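Local coordinates for metalloregulator ScaR (Streptococcus gordonii, PDB 3HRS), which acts as a homodimeric, manganese-activated transcriptional repressor of the DtxR/MntR family and probably binds DNA, at residues L143-V157 with G171-Y183. Sequence-based numbering, arbitrary orientation.
Sequences LEEAKEKGDYILARV and GLQVGKTIRFLGY. With SO4 (sulfate ion), chain C.
F180 packs its ring into the bend of residues 143-149 that leads into strand 150-157, with L143, A146, E148 and Y152 around it. The phenyl group swings beside its own carbonyl carbon (chi1 -173°), which carries it in among these residues. L143 CD1 rests over one face in a CH-pi contact, 4.3 Å from the centroid of the F180 ring, while the backbone N of G182 lies above the opposite face. Carbonyl oxygens take the rim: A146 O comes to 3.4 Å from F180 CE2, and E148 O lies in the ring plane beside CD2. The Y152 side chain runs alongside that of F180, where Y152 CD1 lies 4.0 Å from F180 CB, and its hydroxyl donates back to E148 O from above the carbonyl plane, tying the bend to the strand.

Between the backbones, G150 and F180 exchange two hydrogen bonds as an antiparallel hydrogen-bonded pair; the next such pair is Y152 with I178, where the bond from Y152 N is weak. G150 has backbone angles that call for glycine. L154 carries on where strand 177-184 has not yet begun, giving its N-H to K176 O (L154 N to K176 O 3.2 Å, 172° at the hydrogen) and receiving one from G175 N. Its side chain crosses that of L172 at about a right angle, L154 CD2 to L172 CD2 3.5 Å. V174 lays CG1 beside the carbonyl oxygen of L154 and CG2 against V157 CG1 (4.1 Å).

L154 also packs on I209 and V211 of the neighbouring strand 209-212, and V157 and L172 meet L167 of helix 161-168. Two central antiparallel strands, joined through that helix and backed by an apolar core, fit the small SH3-like beta fold of FeoA domains, with V157 close to H124, a zinc-binding residue whose metal is absent from this apo structure.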
loop_
_atom_site.group_PDB
_atom_site.type_symbol
_atom_site.label_atom_id
_atom_site.label_comp_id
_atom_site.label_asym_id
_atom_site.label_seq_id
_atom_site.Cartn_x
_atom_site.Cartn_y
_atom_site.Cartn_z
ATOM N N LEU A 143 -19.001 -4.148 27.742
ATOM C CA LEU A 143 -20.079 -5.007 28.200
ATOM C C LEU A 143 -19.939 -5.258 29.698
ATOM O O LEU A 143 -20.912 -5.148 30.452
ATOM C CB LEU A 143 -20.105 -6.337 27.442
ATOM C CG LEU A 143 -21.271 -7.285 27.785
ATOM C CD1 LEU A 143 -22.614 -6.615 27.504
ATOM C CD2 LEU A 143 -21.187 -8.653 27.078
ATOM N N GLU A 144 -18.731 -5.587 30.136
ATOM C CA GLU A 144 -18.539 -5.917 31.540
ATOM C C GLU A 144 -18.917 -4.759 32.468
ATOM O O GLU A 144 -19.482 -4.984 33.545
ATOM C CB GLU A 144 -17.114 -6.399 31.825
ATOM C CG GLU A 144 -16.163 -5.322 32.307
ATOM C CD GLU A 144 -14.942 -5.911 32.985
ATOM O OE1 GLU A 144 -13.808 -5.505 32.644
ATOM O OE2 GLU A 144 -15.120 -6.796 33.847
ATOM N N GLU A 145 -18.618 -3.529 32.060
ATOM C CA GLU A 145 -18.993 -2.387 32.883
ATOM C C GLU A 145 -20.335 -1.795 32.446
ATOM O O GLU A 145 -20.543 -0.585 32.495
ATOM C CB GLU A 145 -17.872 -1.337 32.947
ATOM C CG GLU A 145 -17.654 -0.513 31.689
ATOM C CD GLU A 145 -16.238 0.060 31.597
ATOM O OE1 GLU A 145 -15.820 0.458 30.485
ATOM O OE2 GLU A 145 -15.542 0.101 32.636
ATOM N N ALA A 146 -21.249 -2.669 32.036
ATOM C CA ALA A 146 -22.591 -2.252 31.652
ATOM C C ALA A 146 -23.569 -2.491 32.796
ATOM O O ALA A 146 -23.796 -3.637 33.204
ATOM C CB ALA A 146 -23.041 -2.991 30.401
ATOM N N LYS A 147 -24.149 -1.408 33.311
ATOM C CA LYS A 147 -25.037 -1.476 34.483
ATOM C C LYS A 147 -26.397 -2.111 34.169
ATOM O O LYS A 147 -26.639 -3.274 34.494
ATOM C CB LYS A 147 -25.232 -0.078 35.097
ATOM C CG LYS A 147 -24.256 0.295 36.223
ATOM C CD LYS A 147 -24.381 1.777 36.598
ATOM C CE LYS A 147 -24.545 1.995 38.118
ATOM N NZ LYS A 147 -23.283 1.901 38.911
ATOM N N GLU A 148 -27.270 -1.337 33.530
ATOM C CA GLU A 148 -28.642 -1.755 33.230
ATOM C C GLU A 148 -28.736 -2.994 32.335
ATOM O O GLU A 148 -27.849 -3.259 31.527
ATOM C CB GLU A 148 -29.415 -0.597 32.576
ATOM C CG GLU A 148 -29.654 0.617 33.482
ATOM C CD GLU A 148 -30.380 1.762 32.777
ATOM O OE1 GLU A 148 -31.369 2.278 33.347
ATOM O OE2 GLU A 148 -29.963 2.147 31.659
ATOM N N LYS A 149 -29.829 -3.740 32.475
ATOM C CA LYS A 149 -30.115 -4.858 31.581
ATOM C C LYS A 149 -30.993 -4.391 30.415
ATOM O O LYS A 149 -31.415 -3.233 30.370
ATOM C CB LYS A 149 -30.801 -6.003 32.332
ATOM C CG LYS A 149 -30.150 -6.380 33.656
ATOM C CD LYS A 149 -30.890 -5.770 34.852
ATOM C CE LYS A 149 -30.421 -6.393 36.163
ATOM N NZ LYS A 149 -31.333 -6.095 37.312
ATOM N N GLY A 150 -31.263 -5.294 29.473
ATOM C CA GLY A 150 -32.099 -4.982 28.325
ATOM C C GLY A 150 -31.375 -4.800 26.993
ATOM O O GLY A 150 -30.278 -5.322 26.775
ATOM N N ASP A 151 -32.002 -4.042 26.097
ATOM C CA ASP A 151 -31.520 -3.901 24.732
ATOM C C ASP A 151 -30.275 -3.021 24.646
ATOM O O ASP A 151 -30.132 -2.059 25.402
ATOM C CB ASP A 151 -32.641 -3.378 23.830
ATOM C CG ASP A 151 -33.710 -4.426 23.571
ATOM O OD1 ASP A 151 -33.578 -5.187 22.587
ATOM O OD2 ASP A 151 -34.686 -4.492 24.357
ATOM N N TYR A 152 -29.381 -3.373 23.722
ATOM C CA TYR A 152 -28.108 -2.679 23.527
ATOM C C TYR A 152 -27.655 -2.757 22.058
ATOM O O TYR A 152 -27.921 -3.748 21.372
ATOM C CB TYR A 152 -27.025 -3.305 24.407
ATOM C CG TYR A 152 -26.912 -2.741 25.810
ATOM C CD1 TYR A 152 -27.694 -3.232 26.856
ATOM C CD2 TYR A 152 -25.996 -1.738 26.099
ATOM C CE1 TYR A 152 -27.578 -2.722 28.142
ATOM C CE2 TYR A 152 -25.872 -1.224 27.382
ATOM C CZ TYR A 152 -26.667 -1.718 28.400
ATOM O OH TYR A 152 -26.531 -1.204 29.674
ATOM N N ILE A 153 -26.977 -1.721 21.567
ATOM C CA ILE A 153 -26.300 -1.832 20.277
ATOM C C ILE A 153 -24.874 -2.316 20.482
ATOM O O ILE A 153 -24.168 -1.842 21.378
ATOM C CB ILE A 153 -26.185 -0.500 19.534
ATOM C CG1 ILE A 153 -27.374 0.412 19.812
ATOM C CG2 ILE A 153 -26.062 -0.748 18.047
ATOM C CD1 ILE A 153 -27.247 1.761 19.083
ATOM N N LEU A 154 -24.447 -3.261 19.657
ATOM C CA LEU A 154 -23.056 -3.695 19.678
ATOM C C LEU A 154 -22.233 -2.708 18.874
ATOM O O LEU A 154 -22.063 -2.869 17.668
ATOM C CB LEU A 154 -22.925 -5.078 19.068
ATOM C CG LEU A 154 -21.551 -5.669 19.312
ATOM C CD1 LEU A 154 -21.069 -5.141 20.632
ATOM C CD2 LEU A 154 -21.654 -7.180 19.326
ATOM N N ALA A 155 -21.707 -1.687 19.545
ATOM C CA ALA A 155 -21.152 -0.533 18.839
ATOM C C ALA A 155 -19.706 -0.676 18.388
ATOM O O ALA A 155 -19.366 -0.234 17.293
ATOM C CB ALA A 155 -21.345 0.729 19.633
ATOM N N ARG A 156 -18.855 -1.281 19.213
ATOM C CA ARG A 156 -17.472 -1.532 18.792
ATOM C C ARG A 156 -16.949 -2.865 19.313
ATOM O O ARG A 156 -17.473 -3.416 20.264
ATOM C CB ARG A 156 -16.550 -0.375 19.203
ATOM C CG ARG A 156 -15.073 -0.709 19.174
ATOM C CD ARG A 156 -14.188 0.527 19.363
ATOM N NE ARG A 156 -14.079 0.977 20.747
ATOM C CZ ARG A 156 -12.926 1.133 21.395
ATOM N NH1 ARG A 156 -11.772 0.859 20.798
ATOM N NH2 ARG A 156 -12.923 1.563 22.649
ATOM N N VAL A 157 -15.929 -3.392 18.657
ATOM C CA VAL A 157 -15.252 -4.591 19.119
ATOM C C VAL A 157 -13.782 -4.331 18.869
ATOM O O VAL A 157 -13.432 -3.558 17.989
ATOM C CB VAL A 157 -15.660 -5.833 18.317
ATOM C CG1 VAL A 157 -17.154 -5.922 18.203
ATOM C CG2 VAL A 157 -15.046 -5.788 16.936
ATOM N N GLY A 171 -21.960 -15.186 15.540
ATOM C CA GLY A 171 -22.812 -14.197 14.899
ATOM C C GLY A 171 -22.967 -12.902 15.670
ATOM O O GLY A 171 -24.058 -12.338 15.758
ATOM N N LEU A 172 -21.864 -12.435 16.243
ATOM C CA LEU A 172 -21.840 -11.150 16.911
ATOM C C LEU A 172 -21.135 -10.191 15.997
ATOM O O LEU A 172 -20.034 -10.463 15.539
ATOM C CB LEU A 172 -21.123 -11.253 18.248
ATOM C CG LEU A 172 -22.092 -11.648 19.356
ATOM C CD1 LEU A 172 -21.345 -12.212 20.531
ATOM C CD2 LEU A 172 -22.934 -10.447 19.759
ATOM N N GLN A 173 -21.782 -9.072 15.714
ATOM C CA GLN A 173 -21.337 -8.203 14.638
ATOM C C GLN A 173 -21.637 -6.760 14.985
ATOM O O GLN A 173 -22.677 -6.436 15.554
ATOM C CB GLN A 173 -22.014 -8.594 13.316
ATOM C CG GLN A 173 -21.563 -7.799 12.091
ATOM C CD GLN A 173 -22.419 -8.080 10.849
ATOM O OE1 GLN A 173 -23.031 -9.144 10.728
ATOM N NE2 GLN A 173 -22.465 -7.117 9.925
ATOM N N VAL A 174 -20.706 -5.888 14.650
ATOM C CA VAL A 174 -20.911 -4.493 14.942
ATOM C C VAL A 174 -22.173 -4.061 14.232
ATOM O O VAL A 174 -22.250 -4.139 13.006
ATOM C CB VAL A 174 -19.749 -3.638 14.431
ATOM C CG1 VAL A 174 -19.735 -2.320 15.162
ATOM C CG2 VAL A 174 -18.432 -4.382 14.608
ATOM N N GLY A 175 -23.157 -3.612 14.997
ATOM C CA GLY A 175 -24.398 -3.139 14.421
ATOM C C GLY A 175 -25.616 -3.893 14.920
ATOM O O GLY A 175 -26.647 -3.282 15.194
ATOM N N LYS A 176 -25.508 -5.215 15.041
ATOM C CA LYS A 176 -26.631 -6.015 15.531
ATOM C C LYS A 176 -27.089 -5.547 16.899
ATOM O O LYS A 176 -26.354 -4.873 17.620
ATOM C CB LYS A 176 -26.299 -7.511 15.574
ATOM C CG LYS A 176 -26.511 -8.220 14.245
ATOM C CD LYS A 176 -25.826 -9.577 14.213
ATOM C CE LYS A 176 -25.242 -9.831 12.825
ATOM N NZ LYS A 176 -24.314 -10.997 12.804
ATOM N N THR A 177 -28.318 -5.904 17.247
ATOM C CA THR A 177 -28.876 -5.518 18.528
ATOM C C THR A 177 -28.688 -6.667 19.513
ATOM O O THR A 177 -28.614 -7.836 19.127
ATOM C CB THR A 177 -30.364 -5.133 18.419
ATOM O OG1 THR A 177 -30.625 -4.576 17.121
ATOM C CG2 THR A 177 -30.731 -4.117 19.500
ATOM N N ILE A 178 -28.616 -6.322 20.790
ATOM C CA ILE A 178 -28.120 -7.236 21.797
ATOM C C ILE A 178 -28.944 -7.083 23.063
ATOM O O ILE A 178 -29.122 -5.968 23.555
ATOM C CB ILE A 178 -26.622 -6.935 22.077
ATOM C CG1 ILE A 178 -25.740 -7.701 21.089
ATOM C CG2 ILE A 178 -26.228 -7.275 23.491
ATOM C CD1 ILE A 178 -26.169 -9.137 20.899
ATOM N N ARG A 179 -29.477 -8.195 23.570
ATOM C CA ARG A 179 -30.146 -8.182 24.858
ATOM C C ARG A 179 -29.193 -8.671 25.943
ATOM O O ARG A 179 -28.812 -9.843 25.965
ATOM C CB ARG A 179 -31.379 -9.079 24.848
ATOM C CG ARG A 179 -32.568 -8.607 24.015
ATOM C CD ARG A 179 -33.735 -9.592 24.220
ATOM N NE ARG A 179 -34.900 -9.318 23.380
ATOM C CZ ARG A 179 -35.862 -10.202 23.130
ATOM N NH1 ARG A 179 -35.792 -11.424 23.648
ATOM N NH2 ARG A 179 -36.892 -9.873 22.356
ATOM N N PHE A 180 -28.812 -7.762 26.836
ATOM C CA PHE A 180 -28.010 -8.098 28.006
ATOM C C PHE A 180 -28.915 -8.659 29.093
ATOM O O PHE A 180 -29.888 -8.012 29.476
ATOM C CB PHE A 180 -27.323 -6.844 28.538
ATOM C CG PHE A 180 -26.346 -7.105 29.654
ATOM C CD1 PHE A 180 -25.630 -8.291 29.713
ATOM C CD2 PHE A 180 -26.113 -6.144 30.624
ATOM C CE1 PHE A 180 -24.715 -8.521 30.729
ATOM C CE2 PHE A 180 -25.199 -6.369 31.645
ATOM C CZ PHE A 180 -24.500 -7.556 31.696
ATOM N N LEU A 181 -28.605 -9.853 29.592
ATOM C CA LEU A 181 -29.398 -10.451 30.669
ATOM C C LEU A 181 -28.689 -10.334 32.012
ATOM O O LEU A 181 -29.090 -10.960 32.983
ATOM C CB LEU A 181 -29.708 -11.917 30.370
ATOM C CG LEU A 181 -30.337 -12.156 29.001
ATOM C CD1 LEU A 181 -30.353 -13.638 28.661
ATOM C CD2 LEU A 181 -31.735 -11.563 28.958
ATOM N N GLY A 182 -27.624 -9.540 32.054
ATOM C CA GLY A 182 -26.902 -9.291 33.288
ATOM C C GLY A 182 -25.754 -10.247 33.543
ATOM O O GLY A 182 -25.651 -11.314 32.935
ATOM N N TYR A 183 -24.871 -9.845 34.444
ATOM C CA TYR A 183 -23.836 -10.730 34.944
ATOM C C TYR A 183 -24.462 -11.674 35.975
ATOM O O TYR A 183 -25.097 -11.215 36.923
ATOM C CB TYR A 183 -22.741 -9.893 35.606
ATOM C CG TYR A 183 -21.510 -10.662 36.026
ATOM C CD1 TYR A 183 -20.386 -10.694 35.218
ATOM C CD2 TYR A 183 -21.464 -11.341 37.234
ATOM C CE1 TYR A 183 -19.251 -11.385 35.594
ATOM C CE2 TYR A 183 -20.332 -12.039 37.620
ATOM C CZ TYR A 183 -19.228 -12.055 36.795
ATOM O OH TYR A 183 -18.095 -12.743 37.166
HETATM S S SO4 C . -8.923 -1.755 18.897
HETATM O O1 SO4 C . -10.372 -1.540 19.006
HETATM O O2 SO4 C . -8.275 -0.966 19.939
HETATM O O3 SO4 C . -8.574 -3.170 19.094
HETATM O O4 SO4 C . -8.461 -1.308 17.571
#